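Local coordinates for cyclic GMP-AMP synthase-like receptor (Tribolium castaneum, PDB 7LT2), which senses double-stranded RNA in the cytoplasm and joins ATP and GTP into the second messenger cyclic GMP-AMP, triggering innate immune responses, at residues T272-I276 with I343-I347; I281-H287 with Y312-I316. All coordinates share one frame; numbering follows the deposited sequence.

Interaction 1 (T272-I276 with I343-I347)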
ATOM      1  N   THR A 272     -20.684  -7.053  -2.245  1.00 21.11           N
ATOM      2  CA  THR A 272     -21.215  -8.386  -1.994  1.00 23.23           C
ATOM      3  C   THR A 272     -20.374  -9.268  -1.076  1.00 21.75           C
ATOM      4  O   THR A 272     -20.936 -10.184  -0.467  1.00 27.06           O
ATOM      5  CB  THR A 272     -21.441  -9.134  -3.321  1.00 29.48           C
ATOM      6  OG1 THR A 272     -20.188  -9.352  -3.979  1.00 27.62           O
ATOM      7  CG2 THR A 272     -22.352  -8.323  -4.245  1.00 28.51           C
ATOM      8  N   HIS A 273     -19.058  -9.048  -0.951  1.00 22.43           N
ATOM      9  CA  HIS A 273     -18.222  -9.899  -0.095  1.00 19.97           C
ATOM     10  C   HIS A 273     -17.042  -9.123   0.484  1.00 18.27           C
ATOM     11  O   HIS A 273     -15.880  -9.377   0.146  1.00 22.56           O
ATOM     12  CB  HIS A 273     -17.757 -11.150  -0.850  1.00 21.08           C
ATOM     13  CG  HIS A 273     -17.078 -10.882  -2.163  1.00 22.81           C
ATOM     14  ND1 HIS A 273     -17.773 -10.553  -3.309  1.00 20.56           N
ATOM     15  CD2 HIS A 273     -15.775 -10.961  -2.525  1.00 19.35           C
ATOM     16  CE1 HIS A 273     -16.923 -10.415  -4.312  1.00 25.37           C
ATOM     17  NE2 HIS A 273     -15.705 -10.651  -3.862  1.00 19.48           N
ATOM     18  N   PRO A 274     -17.304  -8.213   1.428  1.00 21.34           N
ATOM     19  CA  PRO A 274     -16.205  -7.466   2.066  1.00 21.92           C
ATOM     20  C   PRO A 274     -15.293  -8.335   2.912  1.00 26.15           C
ATOM     21  O   PRO A 274     -14.275  -7.834   3.410  1.00 26.43           O
ATOM     22  CB  PRO A 274     -16.936  -6.431   2.938  1.00 25.97           C
ATOM     23  CG  PRO A 274     -18.377  -6.487   2.527  1.00 25.86           C
ATOM     24  CD  PRO A 274     -18.611  -7.861   2.004  1.00 23.68           C
ATOM     25  N   ASN A 275     -15.632  -9.614   3.095  1.00 19.52           N
ATOM     26  CA  ASN A 275     -14.768 -10.560   3.790  1.00 21.97           C
ATOM     27  C   ASN A 275     -13.410 -10.729   3.122  1.00 25.15           C
ATOM     28  O   ASN A 275     -12.474 -11.209   3.770  1.00 23.84           O
ATOM     29  CB  ASN A 275     -15.453 -11.924   3.864  1.00 19.98           C
ATOM     30  CG  ASN A 275     -16.932 -11.818   4.161  1.00 21.54           C
ATOM     31  OD1 ASN A 275     -17.711 -11.343   3.337  1.00 21.73           O
ATOM     32  ND2 ASN A 275     -17.328 -12.270   5.349  1.00 21.16           N
ATOM     33  N   ILE A 276     -13.289 -10.376   1.841  1.00 19.08           N
ATOM     34  CA  ILE A 276     -12.066 -10.575   1.068  1.00 19.61           C
ATOM     35  C   ILE A 276     -11.290  -9.265   1.042  1.00 21.55           C
ATOM     36  O   ILE A 276     -11.817  -8.231   0.618  1.00 22.00           O
ATOM     37  CB  ILE A 276     -12.378 -11.052  -0.360  1.00 18.68           C
ATOM     38  CG1 ILE A 276     -13.162 -12.369  -0.338  1.00 20.14           C
ATOM     39  CG2 ILE A 276     -11.089 -11.168  -1.183  1.00 18.81           C
ATOM     40  CD1 ILE A 276     -12.390 -13.550   0.227  1.00 23.38           C
ATOM     41  N   ILE A 343     -19.205 -17.187  -0.620  1.00 21.60           N
ATOM     42  CA  ILE A 343     -18.756 -16.119  -1.507  1.00 23.67           C
ATOM     43  C   ILE A 343     -18.597 -16.642  -2.930  1.00 25.20           C
ATOM     44  O   ILE A 343     -19.018 -15.991  -3.893  1.00 24.01           O
ATOM     45  CB  ILE A 343     -17.458 -15.486  -0.972  1.00 23.62           C
ATOM     46  CG1 ILE A 343     -17.733 -14.768   0.351  1.00 26.70           C
ATOM     47  CG2 ILE A 343     -16.879 -14.501  -1.988  1.00 19.00           C
ATOM     48  CD1 ILE A 343     -16.488 -14.288   1.058  1.00 21.57           C
ATOM     49  N   SER A 344     -18.012 -17.832  -3.086  1.00 22.92           N
ATOM     50  CA  SER A 344     -17.867 -18.412  -4.420  1.00 24.80           C
ATOM     51  C   SER A 344     -19.225 -18.678  -5.065  1.00 23.70           C
ATOM     52  O   SER A 344     -19.396 -18.471  -6.272  1.00 25.77           O
ATOM     53  CB  SER A 344     -17.044 -19.699  -4.349  1.00 28.94           C
ATOM     54  OG  SER A 344     -16.892 -20.266  -5.640  1.00 32.53           O
ATOM     55  N   ASN A 345     -20.204 -19.139  -4.280  1.00 24.30           N
ATOM     56  CA  ASN A 345     -21.544 -19.343  -4.823  1.00 26.64           C
ATOM     57  C   ASN A 345     -22.180 -18.020  -5.238  1.00 27.66           C
ATOM     58  O   ASN A 345     -22.849 -17.946  -6.277  1.00 30.82           O
ATOM     59  CB  ASN A 345     -22.424 -20.063  -3.801  1.00 24.28           C
ATOM     60  CG  ASN A 345     -22.003 -21.507  -3.578  1.00 30.03           C
ATOM     61  OD1 ASN A 345     -21.329 -22.111  -4.412  1.00 32.71           O
ATOM     62  ND2 ASN A 345     -22.413 -22.071  -2.449  1.00 30.21           N
ATOM     63  N   ARG A 346     -21.997 -16.974  -4.426  1.00 27.21           N
ATOM     64  CA  ARG A 346     -22.431 -15.627  -4.792  1.00 25.85           C
ATOM     65  C   ARG A 346     -21.887 -15.222  -6.154  1.00 27.03           C
ATOM     66  O   ARG A 346     -22.637 -14.807  -7.045  1.00 27.61           O
ATOM     67  CB  ARG A 346     -21.944 -14.625  -3.747  1.00 33.70           C
ATOM     68  CG  ARG A 346     -22.918 -14.189  -2.691  1.00 36.44           C
ATOM     69  CD  ARG A 346     -22.361 -12.908  -2.086  1.00 36.53           C
ATOM     70  NE  ARG A 346     -22.916 -12.579  -0.781  1.00 42.66           N
ATOM     71  CZ  ARG A 346     -23.801 -11.618  -0.567  1.00 36.31           C
ATOM     72  NH1 ARG A 346     -24.294 -10.896  -1.563  1.00 36.25           N
ATOM     73  NH2 ARG A 346     -24.197 -11.369   0.676  1.00 40.25           N
ATOM     74  N   ILE A 347     -20.568 -15.313  -6.315  1.00 24.78           N
ATOM     75  CA  ILE A 347     -19.923 -14.842  -7.532  1.00 23.40           C
ATOM     76  C   ILE A 347     -20.368 -15.672  -8.726  1.00 22.86           C
ATOM     77  O   ILE A 347     -20.580 -15.140  -9.824  1.00 25.02           O
ATOM     78  CB  ILE A 347     -18.396 -14.866  -7.346  1.00 24.85           C
ATOM     79  CG1 ILE A 347     -17.997 -13.936  -6.196  1.00 28.62           C
ATOM     80  CG2 ILE A 347     -17.688 -14.479  -8.633  1.00 21.44           C
ATOM     81  CD1 ILE A 347     -16.556 -14.078  -5.768  1.00 22.83           C
TER
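The loop that leaves helix 258-272 for helix 278-291 lies against helix 337-354, with His273 resting on Ile343 and Ile347 and Thr272 beside Arg346. His273, the first residue past the helix end, lies at the centre. Its CG sits between its own backbone N and carbonyl carbon (chi1 53°), and the His273 side chain runs roughly perpendicular to those of both isoleucines. Ile343 CG2 approaches obliquely, 3.6 Å from His273 CG, while Ile347 CD1 lies over one face, 4.2 Å from the ring centroid and 25° off the normal, a CH-pi contact offset toward the rim.

Hydrogen bonds at both nitrogens fix the rotation of this ring. His273 ND1 donates to Thr272 OG1 over 2.8 Å, with the oxygen 16° out of the ring plane; that hydroxyl is also bonded to Leu268 O, one turn back in the helix. NE2 pairs with Tyr312 OH on helix 301-318. The contact thus belongs to the helical HhH/H2TH-like domain of this Mab-21 family protein, where an interhelical loop is fastened to two later helices.

Past His273 the chain makes a type I beta turn, closed by Ile276 N to His273 O, that brings the next side chains back to Ile343. Ile343 CD1 meets Asn275 CB at 3.8 Å and Ile276 CG1 at 4.1 Å; Ile276 also touches Tyr312 and Ile316.

At the exposed margin, the extended Arg346 chain runs alongside Thr272, pointing the other way. Thr272 O lies over the centre of the guanidinium, 3.1 Å above its plane; it is 3.1 Å from Arg346 NE, but the angle is too poor for a hydrogen bond. The positive charge probably still attracts this carbonyl oxygen at the helix end.

Interaction 2 (I281-H287 with Y312-I316)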
ATOM      1  N   ILE A 281      -7.324  -9.703  -3.944  1.00 17.71           N
ATOM      2  CA  ILE A 281      -7.694  -9.508  -5.343  1.00 18.78           C
ATOM      3  C   ILE A 281      -6.483  -9.069  -6.155  1.00 15.93           C
ATOM      4  O   ILE A 281      -6.242  -9.572  -7.260  1.00 17.22           O
ATOM      5  CB  ILE A 281      -8.849  -8.498  -5.453  1.00 14.82           C
ATOM      6  CG1 ILE A 281     -10.116  -9.078  -4.822  1.00 18.00           C
ATOM      7  CG2 ILE A 281      -9.113  -8.134  -6.909  1.00 18.16           C
ATOM      8  CD1 ILE A 281     -11.213  -8.055  -4.615  1.00 19.53           C
ATOM      9  N   LYS A 282      -5.700  -8.123  -5.622  1.00 15.92           N
ATOM     10  CA  LYS A 282      -4.458  -7.729  -6.284  1.00 15.79           C
ATOM     11  C   LYS A 282      -3.566  -8.939  -6.526  1.00 18.50           C
ATOM     12  O   LYS A 282      -2.994  -9.094  -7.613  1.00 15.28           O
ATOM     13  CB  LYS A 282      -3.723  -6.684  -5.439  1.00 15.55           C
ATOM     14  CG  LYS A 282      -2.547  -6.012  -6.148  1.00 15.87           C
ATOM     15  CD  LYS A 282      -1.726  -5.170  -5.179  1.00 17.11           C
ATOM     16  CE  LYS A 282      -0.594  -4.437  -5.895  1.00 20.26           C
ATOM     17  NZ  LYS A 282       0.325  -3.774  -4.925  1.00 17.06           N
ATOM     18  N   THR A 283      -3.466  -9.826  -5.529  1.00 17.81           N
ATOM     19  CA  THR A 283      -2.631 -11.017  -5.653  1.00 16.84           C
ATOM     20  C   THR A 283      -3.129 -11.934  -6.762  1.00 20.70           C
ATOM     21  O   THR A 283      -2.329 -12.488  -7.525  1.00 16.76           O
ATOM     22  CB  THR A 283      -2.584 -11.765  -4.318  1.00 18.39           C
ATOM     23  OG1 THR A 283      -1.959 -10.938  -3.325  1.00 20.41           O
ATOM     24  CG2 THR A 283      -1.798 -13.063  -4.457  1.00 18.88           C
ATOM     25  N   VAL A 284      -4.448 -12.122  -6.858  1.00 18.40           N
ATOM     26  CA  VAL A 284      -4.998 -12.924  -7.949  1.00 16.32           C
ATOM     27  C   VAL A 284      -4.562 -12.357  -9.296  1.00 16.25           C
ATOM     28  O   VAL A 284      -4.168 -13.102 -10.202  1.00 17.79           O
ATOM     29  CB  VAL A 284      -6.531 -13.010  -7.830  1.00 18.38           C
ATOM     30  CG1 VAL A 284      -7.149 -13.512  -9.123  1.00 18.59           C
ATOM     31  CG2 VAL A 284      -6.916 -13.924  -6.673  1.00 18.08           C
ATOM     32  N   PHE A 285      -4.580 -11.030  -9.440  1.00 18.24           N
ATOM     33  CA  PHE A 285      -4.175 -10.437 -10.713  1.00 16.69           C
ATOM     34  C   PHE A 285      -2.679 -10.595 -10.976  1.00 16.32           C
ATOM     35  O   PHE A 285      -2.279 -10.751 -12.134  1.00 17.39           O
ATOM     36  CB  PHE A 285      -4.589  -8.963 -10.778  1.00 16.92           C
ATOM     37  CG  PHE A 285      -5.976  -8.761 -11.318  1.00 17.04           C
ATOM     38  CD1 PHE A 285      -7.081  -8.947 -10.501  1.00 17.97           C
ATOM     39  CD2 PHE A 285      -6.176  -8.422 -12.652  1.00 18.98           C
ATOM     40  CE1 PHE A 285      -8.363  -8.777 -10.995  1.00 17.65           C
ATOM     41  CE2 PHE A 285      -7.455  -8.250 -13.156  1.00 17.58           C
ATOM     42  CZ  PHE A 285      -8.552  -8.429 -12.326  1.00 21.00           C
ATOM     43  N   LEU A 286      -1.840 -10.578  -9.933  1.00 18.53           N
ATOM     44  CA  LEU A 286      -0.427 -10.901 -10.131  1.00 17.07           C
ATOM     45  C   LEU A 286      -0.262 -12.304 -10.703  1.00 20.54           C
ATOM     46  O   LEU A 286       0.540 -12.519 -11.619  1.00 19.48           O
ATOM     47  CB  LEU A 286       0.349 -10.761  -8.819  1.00 17.03           C
ATOM     48  CG  LEU A 286       0.470  -9.368  -8.202  1.00 19.18           C
ATOM     49  CD1 LEU A 286       1.209  -9.439  -6.879  1.00 20.48           C
ATOM     50  CD2 LEU A 286       1.182  -8.411  -9.158  1.00 19.39           C
ATOM     51  N   HIS A 287      -1.023 -13.272 -10.182  1.00 17.70           N
ATOM     52  CA  HIS A 287      -0.985 -14.619 -10.742  1.00 20.20           C
ATOM     53  C   HIS A 287      -1.496 -14.640 -12.175  1.00 19.15           C
ATOM     54  O   HIS A 287      -0.930 -15.331 -13.029  1.00 21.86           O
ATOM     55  CB  HIS A 287      -1.804 -15.572  -9.873  1.00 19.72           C
ATOM     56  CG  HIS A 287      -1.186 -15.848  -8.544  1.00 18.08           C
ATOM     57  ND1 HIS A 287       0.056 -16.429  -8.412  1.00 21.49           N
ATOM     58  CD2 HIS A 287      -1.630 -15.614  -7.287  1.00 17.86           C
ATOM     59  CE1 HIS A 287       0.347 -16.551  -7.129  1.00 21.29           C
ATOM     60  NE2 HIS A 287      -0.659 -16.067  -6.426  1.00 20.80           N
ATOM     61  N   TYR A 312     -10.838 -15.326 -10.731  1.00 20.94           N
ATOM     62  CA  TYR A 312     -10.941 -14.928  -9.329  1.00 19.93           C
ATOM     63  C   TYR A 312     -11.867 -15.864  -8.556  1.00 23.36           C
ATOM     64  O   TYR A 312     -11.544 -16.289  -7.439  1.00 23.31           O
ATOM     65  CB  TYR A 312     -11.423 -13.475  -9.264  1.00 20.60           C
ATOM     66  CG  TYR A 312     -11.839 -12.955  -7.908  1.00 19.02           C
ATOM     67  CD1 TYR A 312     -10.936 -12.888  -6.860  1.00 20.27           C
ATOM     68  CD2 TYR A 312     -13.126 -12.478  -7.698  1.00 17.64           C
ATOM     69  CE1 TYR A 312     -11.314 -12.393  -5.625  1.00 20.54           C
ATOM     70  CE2 TYR A 312     -13.511 -11.976  -6.474  1.00 22.66           C
ATOM     71  CZ  TYR A 312     -12.603 -11.933  -5.441  1.00 20.60           C
ATOM     72  OH  TYR A 312     -12.994 -11.430  -4.222  1.00 22.09           O
ATOM     73  N   ASN A 313     -13.009 -16.222  -9.150  1.00 21.71           N
ATOM     74  CA  ASN A 313     -13.912 -17.161  -8.496  1.00 23.49           C
ATOM     75  C   ASN A 313     -13.265 -18.528  -8.295  1.00 27.66           C
ATOM     76  O   ASN A 313     -13.523 -19.190  -7.282  1.00 25.65           O
ATOM     77  CB  ASN A 313     -15.203 -17.299  -9.303  1.00 20.80           C
ATOM     78  CG  ASN A 313     -16.334 -17.883  -8.485  1.00 31.31           C
ATOM     79  OD1 ASN A 313     -16.326 -17.803  -7.258  1.00 30.97           O
ATOM     80  ND2 ASN A 313     -17.311 -18.473  -9.158  1.00 33.76           N
ATOM     81  N   GLU A 314     -12.418 -18.965  -9.234  1.00 23.95           N
ATOM     82  CA  GLU A 314     -11.769 -20.267  -9.085  1.00 22.73           C
ATOM     83  C   GLU A 314     -10.790 -20.277  -7.915  1.00 22.70           C
ATOM     84  O   GLU A 314     -10.659 -21.293  -7.221  1.00 24.20           O
ATOM     85  CB  GLU A 314     -11.056 -20.659 -10.380  1.00 27.99           C
ATOM     86  CG  GLU A 314     -11.982 -20.845 -11.568  1.00 28.60           C
ATOM     87  CD  GLU A 314     -12.938 -22.012 -11.396  1.00 47.82           C
ATOM     88  OE1 GLU A 314     -12.686 -22.872 -10.523  1.00 48.25           O
ATOM     89  OE2 GLU A 314     -13.944 -22.068 -12.136  1.00 50.48           O
ATOM     90  N   PHE A 315     -10.076 -19.169  -7.695  1.00 22.76           N
ATOM     91  CA  PHE A 315      -9.229 -19.058  -6.510  1.00 21.22           C
ATOM     92  C   PHE A 315     -10.054 -19.175  -5.236  1.00 23.04           C
ATOM     93  O   PHE A 315      -9.687 -19.900  -4.306  1.00 23.47           O
ATOM     94  CB  PHE A 315      -8.470 -17.729  -6.519  1.00 18.88           C
ATOM     95  CG  PHE A 315      -7.229 -17.732  -7.376  1.00 22.37           C
ATOM     96  CD1 PHE A 315      -6.021 -18.189  -6.872  1.00 25.29           C
ATOM     97  CD2 PHE A 315      -7.266 -17.246  -8.673  1.00 23.51           C
ATOM     98  CE1 PHE A 315      -4.874 -18.179  -7.653  1.00 24.43           C
ATOM     99  CE2 PHE A 315      -6.127 -17.229  -9.456  1.00 23.68           C
ATOM    100  CZ  PHE A 315      -4.927 -17.698  -8.946  1.00 21.48           C
ATOM    101  N   ILE A 316     -11.172 -18.451  -5.175  1.00 21.28           N
ATOM    102  CA  ILE A 316     -12.021 -18.478  -3.988  1.00 19.52           C
ATOM    103  C   ILE A 316     -12.589 -19.875  -3.778  1.00 21.89           C
ATOM    104  O   ILE A 316     -12.567 -20.413  -2.664  1.00 24.34           O
ATOM    105  CB  ILE A 316     -13.138 -17.425  -4.105  1.00 21.82           C
ATOM    106  CG1 ILE A 316     -12.550 -16.017  -4.216  1.00 23.32           C
ATOM    107  CG2 ILE A 316     -14.082 -17.512  -2.914  1.00 23.49           C
ATOM    108  CD1 ILE A 316     -11.803 -15.572  -2.981  1.00 27.08           C
TER
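Val284 sets its methyls against Phe315 and Tyr312 where helices 278-291 and 301-318 cross, within the HhH/H2TH-like helical domain. The axes of the two short helical segments come within 10.6 Å, their N-to-C directions 113° apart. With Val284 CG1 anti to the backbone N (chi1 165°), both branches reach the Phe315 ring: CG2 lies over its face, 4.2 Å from the centroid, and alone also comes to the edge of the Tyr312 ring, whereas CG1 meets Phe315 CD2 at 3.8 Å.

One turn on either side extends the contact. Ile281 lays CG1 obliquely against Tyr312 CE1 at 3.6 Å and CD1 near its hydroxyl, the oxygen that His273 holds. His287 CB lies 3.9 Å from Phe315 CZ; the imidazole and phenyl planes differ by only 23°, yet the rings are too offset for a real stack.

Farther out, Ile281 belongs to a probable ATP site, inferred from relatives, which includes its neighbour Lys282; the Ile281 side chain also touches Lys269 of helix 258-272. The nearest atom of the His287 side chain is about 10 Å from the bound manganese ion; Tyr324 meets the His287 ring edge-to-face, and His287 NE2 is hydrogen-bonded to Pro322 O.

Both contacts lie in the helical HhH/H2TH-like domain, their centres 13 Å apart, and interaction 2 is nested within the chain loop that interaction 1 closes: 272-276, 281-287, 312-316, then 343-347. Helix 301-318 is the bridge. Its Tyr312 packs against helix 278-291 in interaction 2, and its OH reaches His273 NE2 of interaction 1 at 2.8 Å, while Ile276 CG2 lies 3.6 Å from the same oxygen. Helices 278-291, 301-318 and 337-354 are therefore tied to the end of helix 258-272 through adjoining contacts, buried in interaction 2 and partly exposed in interaction 1. Helix 278-291 also bears Ile281 and Lys282, which probably help bind ATP.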